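Local coordinates for protein TssK (Serratia sp. FS14, PDB 5Y0E) that probably serves as a trimeric baseplate component of the bacterial type VI secretion system, linking the baseplate to the membrane complex, at residues 4-9 with 22-26; 209-213 with 318-322. All coordinates share one frame; numbering follows the deposited sequence.

The two contacts lie on opposite sides of the chain's centre, their own centres 58 Å apart and their nearest atoms about 44 Å apart, so neither touches the other. Contact 1 (4-9 with 22-26) closes early in the sequence and folds the N-terminal strand over helix 17-37, about 42 Å from the centre of the chain and within reach of both other subunits of the trimer. Contact 2 (209-213 with 318-322) opens later and sits about 18 Å from that centre, where helix 197-222 of the helical middle meets strand 317-324 of the C-terminal sheet. Contact 1 thus lies at the subunit interface, whereas contact 2 joins two parts of one chain, untouched by the other subunits.

Contact 1 of 2, residues 4-9 with 22-26; sequences AHKVVW and QAENY
Tyr26 lies against the backbone of Ala4 to Lys6, with one ring face turned to Lys6. CB of Lys6 stands 4.0 Å from the centroid of the Tyr26 ring and 16° off its normal, a CH-pi contact, while Lys6 CA lies over the same ring nearer its rim. A first torsion of -157° swings CG of Lys6 away from its backbone N and over the ring; after a bend, CE of Lys6 lies 3.4 Å from Tyr26 OH, with NZ going on to the second subunit. The ring also presents an edge: Ala4 O lies in its plane, 3.1 Å from Tyr26 CD1. Beside it, the CA-H of Tyr26 points to the same carbonyl oxygen, and Ala4 CB rests 3.5 Å from Asn25 O. Further along, CG2 of Val7 meets CB of Gln22 at 3.9 Å, the two side chains crossing at about a right angle. Trp9 turns an edge to the helix, its CZ2 4.1 Å from Ala23 CB, while CG1 of Val7 lies over one face of the indole. No hydrogen bond joins the two segments; their polar ends look to other partners. Lys6 NZ forms salt bridges with Glu24 and Glu28 of the second subunit, and Tyr26 OH is hydrogen-bonded to that same Glu28. The N-terminal segment therefore packs on its own helix 17-37 on one hand and, on the other, pairs through Lys6 and Val7 in an antiparallel beta ladder with a strand of the second subunit, carrying the sheet across the interface.

Contact 2 of 2, residues 209-213 with 318-322; sequences LLQQR and IQLTL
Gln212 reaches from helix 197-222 toward strand 317-324 and runs alongside Gln319, the two side chains sliding past each other in opposite directions. At the root, Gln212 CB lies 3.5 Å from Gln319 OE1, the far end of its neighbour. CG of Gln212 comes next and sits 3.5 Å from Gln319 CD, against the middle of the opposing amide. Gln212 CD is then 3.7 Å from both CG and CD of Gln319, where the two amide groups stack with their planes only 6° apart. Of the terminal atoms, Gln212 OE1 is turned to Gln319 CB at 3.8 Å, whereas NE2 goes on to the strand backbone. There Gln212 NE2 donates a weak hydrogen bond to Gln319 O, 3.3 Å long and bent to 131° at the hydrogen. Gln212 NE2 also lies 3.1 Å from Thr321 OG1, approached by a side chain that crosses obliquely. With both glutamine chains extended beyond CG and running in opposite directions, each amide comes to lie over the outer part of the other chain. From the preceding helix residue, Gln211 OE1 meets CG2 of Thr321 at 4.0 Å, a light touch. Behind the helix, Leu210 packs on helices 229-253 and 294-309; behind the strand, Leu320 packs on Phe439 of strand 436-443, to which it is also tied through its backbone. The contact thus brings the helical middle of the chain against the C-terminal sheet mainly through the amides and methylenes of two glutamines, with a threonine at one side, rather than through large apolar side chains. The chemistry is that of a partly exposed polar junction, with one weak, bent hydrogen bond across the segments and most of the touching made by the stacked glutamines.

Contact 1 of 2, residues 4-9 with 22-26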
loop_
_atom_site.group_PDB
_atom_site.type_symbol
_atom_site.label_atom_id
_atom_site.label_comp_id
_atom_site.label_asym_id
_atom_site.label_seq_id
_atom_site.Cartn_x
_atom_site.Cartn_y
_atom_site.Cartn_z
ATOM N N ALA A 4 30.147 -9.221 17.820
ATOM C CA ALA A 4 30.380 -8.395 19.002
ATOM C C ALA A 4 29.668 -9.037 20.187
ATOM O O ALA A 4 28.472 -8.839 20.388
ATOM C CB ALA A 4 29.913 -6.963 18.772
ATOM N N HIS A 5 30.409 -9.788 20.984
ATOM C CA HIS A 5 29.835 -10.504 22.108
ATOM C C HIS A 5 29.785 -9.632 23.356
ATOM O O HIS A 5 30.460 -8.613 23.459
ATOM C CB HIS A 5 30.633 -11.771 22.399
ATOM C CG HIS A 5 30.734 -12.704 21.234
ATOM N ND1 HIS A 5 29.812 -13.699 20.996
ATOM C CD2 HIS A 5 31.652 -12.794 20.244
ATOM C CE1 HIS A 5 30.160 -14.364 19.910
ATOM N NE2 HIS A 5 31.272 -13.836 19.436
ATOM N N LYS A 6 29.004 -10.091 24.313
ATOM C CA LYS A 6 28.799 -9.433 25.581
ATOM C C LYS A 6 29.991 -9.517 26.505
ATOM O O LYS A 6 30.677 -10.508 26.560
ATOM C CB LYS A 6 27.614 -10.057 26.273
ATOM C CG LYS A 6 26.973 -9.154 27.289
ATOM C CD LYS A 6 25.988 -9.922 28.117
ATOM C CE LYS A 6 24.596 -9.404 27.894
ATOM N NZ LYS A 6 24.384 -8.138 28.607
ATOM N N VAL A 7 30.206 -8.456 27.253
ATOM C CA VAL A 7 31.315 -8.380 28.168
ATOM C C VAL A 7 30.916 -8.892 29.540
ATOM O O VAL A 7 29.836 -8.597 30.011
ATOM C CB VAL A 7 31.803 -6.927 28.246
ATOM C CG1 VAL A 7 32.716 -6.691 29.420
ATOM C CG2 VAL A 7 32.502 -6.551 26.968
ATOM N N VAL A 8 31.765 -9.698 30.159
ATOM C CA VAL A 8 31.481 -10.200 31.499
ATOM C C VAL A 8 32.157 -9.309 32.534
ATOM O O VAL A 8 33.378 -9.336 32.688
ATOM C CB VAL A 8 31.933 -11.650 31.663
ATOM C CG1 VAL A 8 31.467 -12.167 32.999
ATOM C CG2 VAL A 8 31.387 -12.487 30.543
ATOM N N TRP A 9 31.351 -8.581 33.278
ATOM C CA TRP A 9 31.835 -7.740 34.342
ATOM C C TRP A 9 31.864 -8.565 35.627
ATOM O O TRP A 9 30.841 -8.862 36.205
ATOM C CB TRP A 9 30.929 -6.532 34.493
ATOM C CG TRP A 9 30.643 -5.926 33.202
ATOM C CD1 TRP A 9 29.711 -6.324 32.309
ATOM C CD2 TRP A 9 31.320 -4.834 32.608
ATOM N NE1 TRP A 9 29.752 -5.544 31.208
ATOM C CE2 TRP A 9 30.743 -4.619 31.365
ATOM C CE3 TRP A 9 32.362 -4.014 33.008
ATOM C CZ2 TRP A 9 31.161 -3.618 30.532
ATOM C CZ3 TRP A 9 32.766 -3.033 32.184
ATOM C CH2 TRP A 9 32.176 -2.835 30.965
ATOM N N GLN A 22 34.467 -2.746 23.711
ATOM C CA GLN A 22 33.765 -3.938 23.267
ATOM C C GLN A 22 32.310 -3.914 23.686
ATOM O O GLN A 22 31.461 -4.503 23.014
ATOM C CB GLN A 22 34.451 -5.167 23.827
ATOM C CG GLN A 22 35.908 -5.204 23.524
ATOM C CD GLN A 22 36.176 -5.413 22.066
ATOM O OE1 GLN A 22 35.901 -6.475 21.534
ATOM N NE2 GLN A 22 36.721 -4.408 21.411
ATOM N N ALA A 23 32.003 -3.244 24.777
ATOM C CA ALA A 23 30.641 -3.173 25.244
ATOM C C ALA A 23 29.792 -2.349 24.320
ATOM O O ALA A 23 28.651 -2.671 24.087
ATOM C CB ALA A 23 30.582 -2.625 26.640
ATOM N N GLU A 24 30.327 -1.233 23.850
ATOM C CA GLU A 24 29.610 -0.440 22.863
ATOM C C GLU A 24 29.488 -1.206 21.550
ATOM O O GLU A 24 28.442 -1.164 20.897
ATOM C CB GLU A 24 30.289 0.920 22.667
ATOM C CG GLU A 24 29.939 1.934 23.770
ATOM C CD GLU A 24 30.567 3.328 23.622
ATOM O OE1 GLU A 24 29.957 4.318 24.082
ATOM O OE2 GLU A 24 31.672 3.453 23.053
ATOM N N ASN A 25 30.523 -1.954 21.173
ATOM C CA ASN A 25 30.403 -2.829 20.012
ATOM C C ASN A 25 29.241 -3.799 20.183
ATOM O O ASN A 25 28.360 -3.892 19.323
ATOM C CB ASN A 25 31.702 -3.598 19.780
ATOM C CG ASN A 25 32.756 -2.772 19.085
ATOM O OD1 ASN A 25 32.633 -1.564 18.942
ATOM N ND2 ASN A 25 33.810 -3.426 18.656
ATOM N N TYR A 26 29.214 -4.504 21.290
ATOM C CA TYR A 26 28.165 -5.461 21.520
ATOM C C TYR A 26 26.783 -4.850 21.463
ATOM O O TYR A 26 25.902 -5.361 20.816
ATOM C CB TYR A 26 28.369 -6.165 22.858
ATOM C CG TYR A 26 27.135 -6.827 23.368
ATOM C CD1 TYR A 26 26.757 -8.056 22.911
ATOM C CD2 TYR A 26 26.335 -6.207 24.278
ATOM C CE1 TYR A 26 25.615 -8.650 23.349
ATOM C CE2 TYR A 26 25.194 -6.800 24.720
ATOM C CZ TYR A 26 24.846 -8.023 24.247
ATOM O OH TYR A 26 23.720 -8.616 24.689
#

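Contact 2 of 2, residues 209-213 with 318-322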
loop_
_atom_site.group_PDB
_atom_site.type_symbol
_atom_site.label_atom_id
_atom_site.label_comp_id
_atom_site.label_asym_id
_atom_site.label_seq_id
_atom_site.Cartn_x
_atom_site.Cartn_y
_atom_site.Cartn_z
ATOM N N LEU A 209 -3.000 12.954 -12.475
ATOM C CA LEU A 209 -3.492 12.137 -13.560
ATOM C C LEU A 209 -4.707 11.348 -13.112
ATOM O O LEU A 209 -5.750 11.358 -13.778
ATOM C CB LEU A 209 -2.385 11.218 -14.057
ATOM C CG LEU A 209 -2.671 10.509 -15.378
ATOM C CD1 LEU A 209 -3.147 11.468 -16.479
ATOM C CD2 LEU A 209 -1.418 9.842 -15.814
ATOM N N LEU A 210 -4.612 10.698 -11.955
ATOM C CA LEU A 210 -5.751 9.925 -11.503
ATOM C C LEU A 210 -6.948 10.817 -11.232
ATOM O O LEU A 210 -8.084 10.415 -11.480
ATOM C CB LEU A 210 -5.384 9.110 -10.280
ATOM C CG LEU A 210 -4.298 8.085 -10.525
ATOM C CD1 LEU A 210 -3.870 7.463 -9.221
ATOM C CD2 LEU A 210 -4.758 7.031 -11.491
ATOM N N GLN A 211 -6.732 12.043 -10.777
ATOM C CA GLN A 211 -7.886 12.905 -10.598
ATOM C C GLN A 211 -8.476 13.296 -11.939
ATOM O O GLN A 211 -9.698 13.387 -12.082
ATOM C CB GLN A 211 -7.519 14.131 -9.775
ATOM C CG GLN A 211 -7.259 13.805 -8.316
ATOM C CD GLN A 211 -6.391 14.828 -7.643
ATOM O OE1 GLN A 211 -5.717 15.605 -8.303
ATOM N NE2 GLN A 211 -6.389 14.828 -6.326
ATOM N N GLN A 212 -7.627 13.496 -12.941
ATOM C CA GLN A 212 -8.131 13.889 -14.244
ATOM C C GLN A 212 -8.931 12.757 -14.881
ATOM O O GLN A 212 -10.074 12.953 -15.302
ATOM C CB GLN A 212 -6.972 14.344 -15.123
ATOM C CG GLN A 212 -6.404 15.681 -14.701
ATOM C CD GLN A 212 -4.939 15.880 -15.059
ATOM O OE1 GLN A 212 -4.319 15.037 -15.674
ATOM N NE2 GLN A 212 -4.388 17.007 -14.668
ATOM N N ARG A 213 -8.379 11.553 -14.900
ATOM C CA ARG A 213 -9.071 10.489 -15.604
ATOM C C ARG A 213 -10.325 10.076 -14.866
ATOM O O ARG A 213 -11.330 9.710 -15.482
ATOM C CB ARG A 213 -8.142 9.294 -15.811
ATOM C CG ARG A 213 -6.970 9.591 -16.725
ATOM C CD ARG A 213 -7.392 10.331 -17.942
ATOM N NE ARG A 213 -8.427 9.639 -18.686
ATOM C CZ ARG A 213 -9.397 10.259 -19.348
ATOM N NH1 ARG A 213 -9.467 11.583 -19.346
ATOM N NH2 ARG A 213 -10.315 9.546 -19.982
ATOM N N ILE A 318 -0.713 18.512 -22.224
ATOM C CA ILE A 318 -0.654 18.134 -20.835
ATOM C C ILE A 318 -1.769 18.803 -20.100
ATOM O O ILE A 318 -1.940 19.969 -20.224
ATOM C CB ILE A 318 0.673 18.582 -20.228
ATOM C CG1 ILE A 318 1.768 17.626 -20.616
ATOM C CG2 ILE A 318 0.617 18.576 -18.732
ATOM C CD1 ILE A 318 3.136 18.207 -20.466
ATOM N N GLN A 319 -2.534 18.066 -19.324
ATOM C CA GLN A 319 -3.638 18.657 -18.617
ATOM C C GLN A 319 -3.189 19.254 -17.313
ATOM O O GLN A 319 -2.351 18.721 -16.659
ATOM C CB GLN A 319 -4.706 17.616 -18.376
ATOM C CG GLN A 319 -5.963 18.134 -17.748
ATOM C CD GLN A 319 -7.062 17.130 -17.785
ATOM O OE1 GLN A 319 -6.881 16.038 -18.241
ATOM N NE2 GLN A 319 -8.205 17.499 -17.300
ATOM N N LEU A 320 -3.756 20.372 -16.929
ATOM C CA LEU A 320 -3.369 20.973 -15.694
ATOM C C LEU A 320 -4.515 20.853 -14.742
ATOM O O LEU A 320 -5.619 21.122 -15.092
ATOM C CB LEU A 320 -3.057 22.431 -15.913
ATOM C CG LEU A 320 -1.620 22.828 -16.177
ATOM C CD1 LEU A 320 -0.977 21.991 -17.249
ATOM C CD2 LEU A 320 -1.591 24.278 -16.587
ATOM N N THR A 321 -4.245 20.457 -13.521
ATOM C CA THR A 321 -5.282 20.305 -12.542
ATOM C C THR A 321 -5.704 21.617 -11.937
ATOM O O THR A 321 -4.896 22.357 -11.445
ATOM C CB THR A 321 -4.806 19.423 -11.399
ATOM O OG1 THR A 321 -4.026 18.355 -11.922
ATOM C CG2 THR A 321 -5.966 18.861 -10.658
ATOM N N LEU A 322 -6.987 21.895 -11.974
ATOM C CA LEU A 322 -7.489 23.101 -11.394
ATOM C C LEU A 322 -7.776 22.790 -9.957
ATOM O O LEU A 322 -8.720 22.109 -9.636
ATOM C CB LEU A 322 -8.756 23.530 -12.085
ATOM C CG LEU A 322 -8.602 24.143 -13.455
ATOM C CD1 LEU A 322 -9.983 24.256 -14.046
ATOM C CD2 LEU A 322 -7.958 25.503 -13.379
#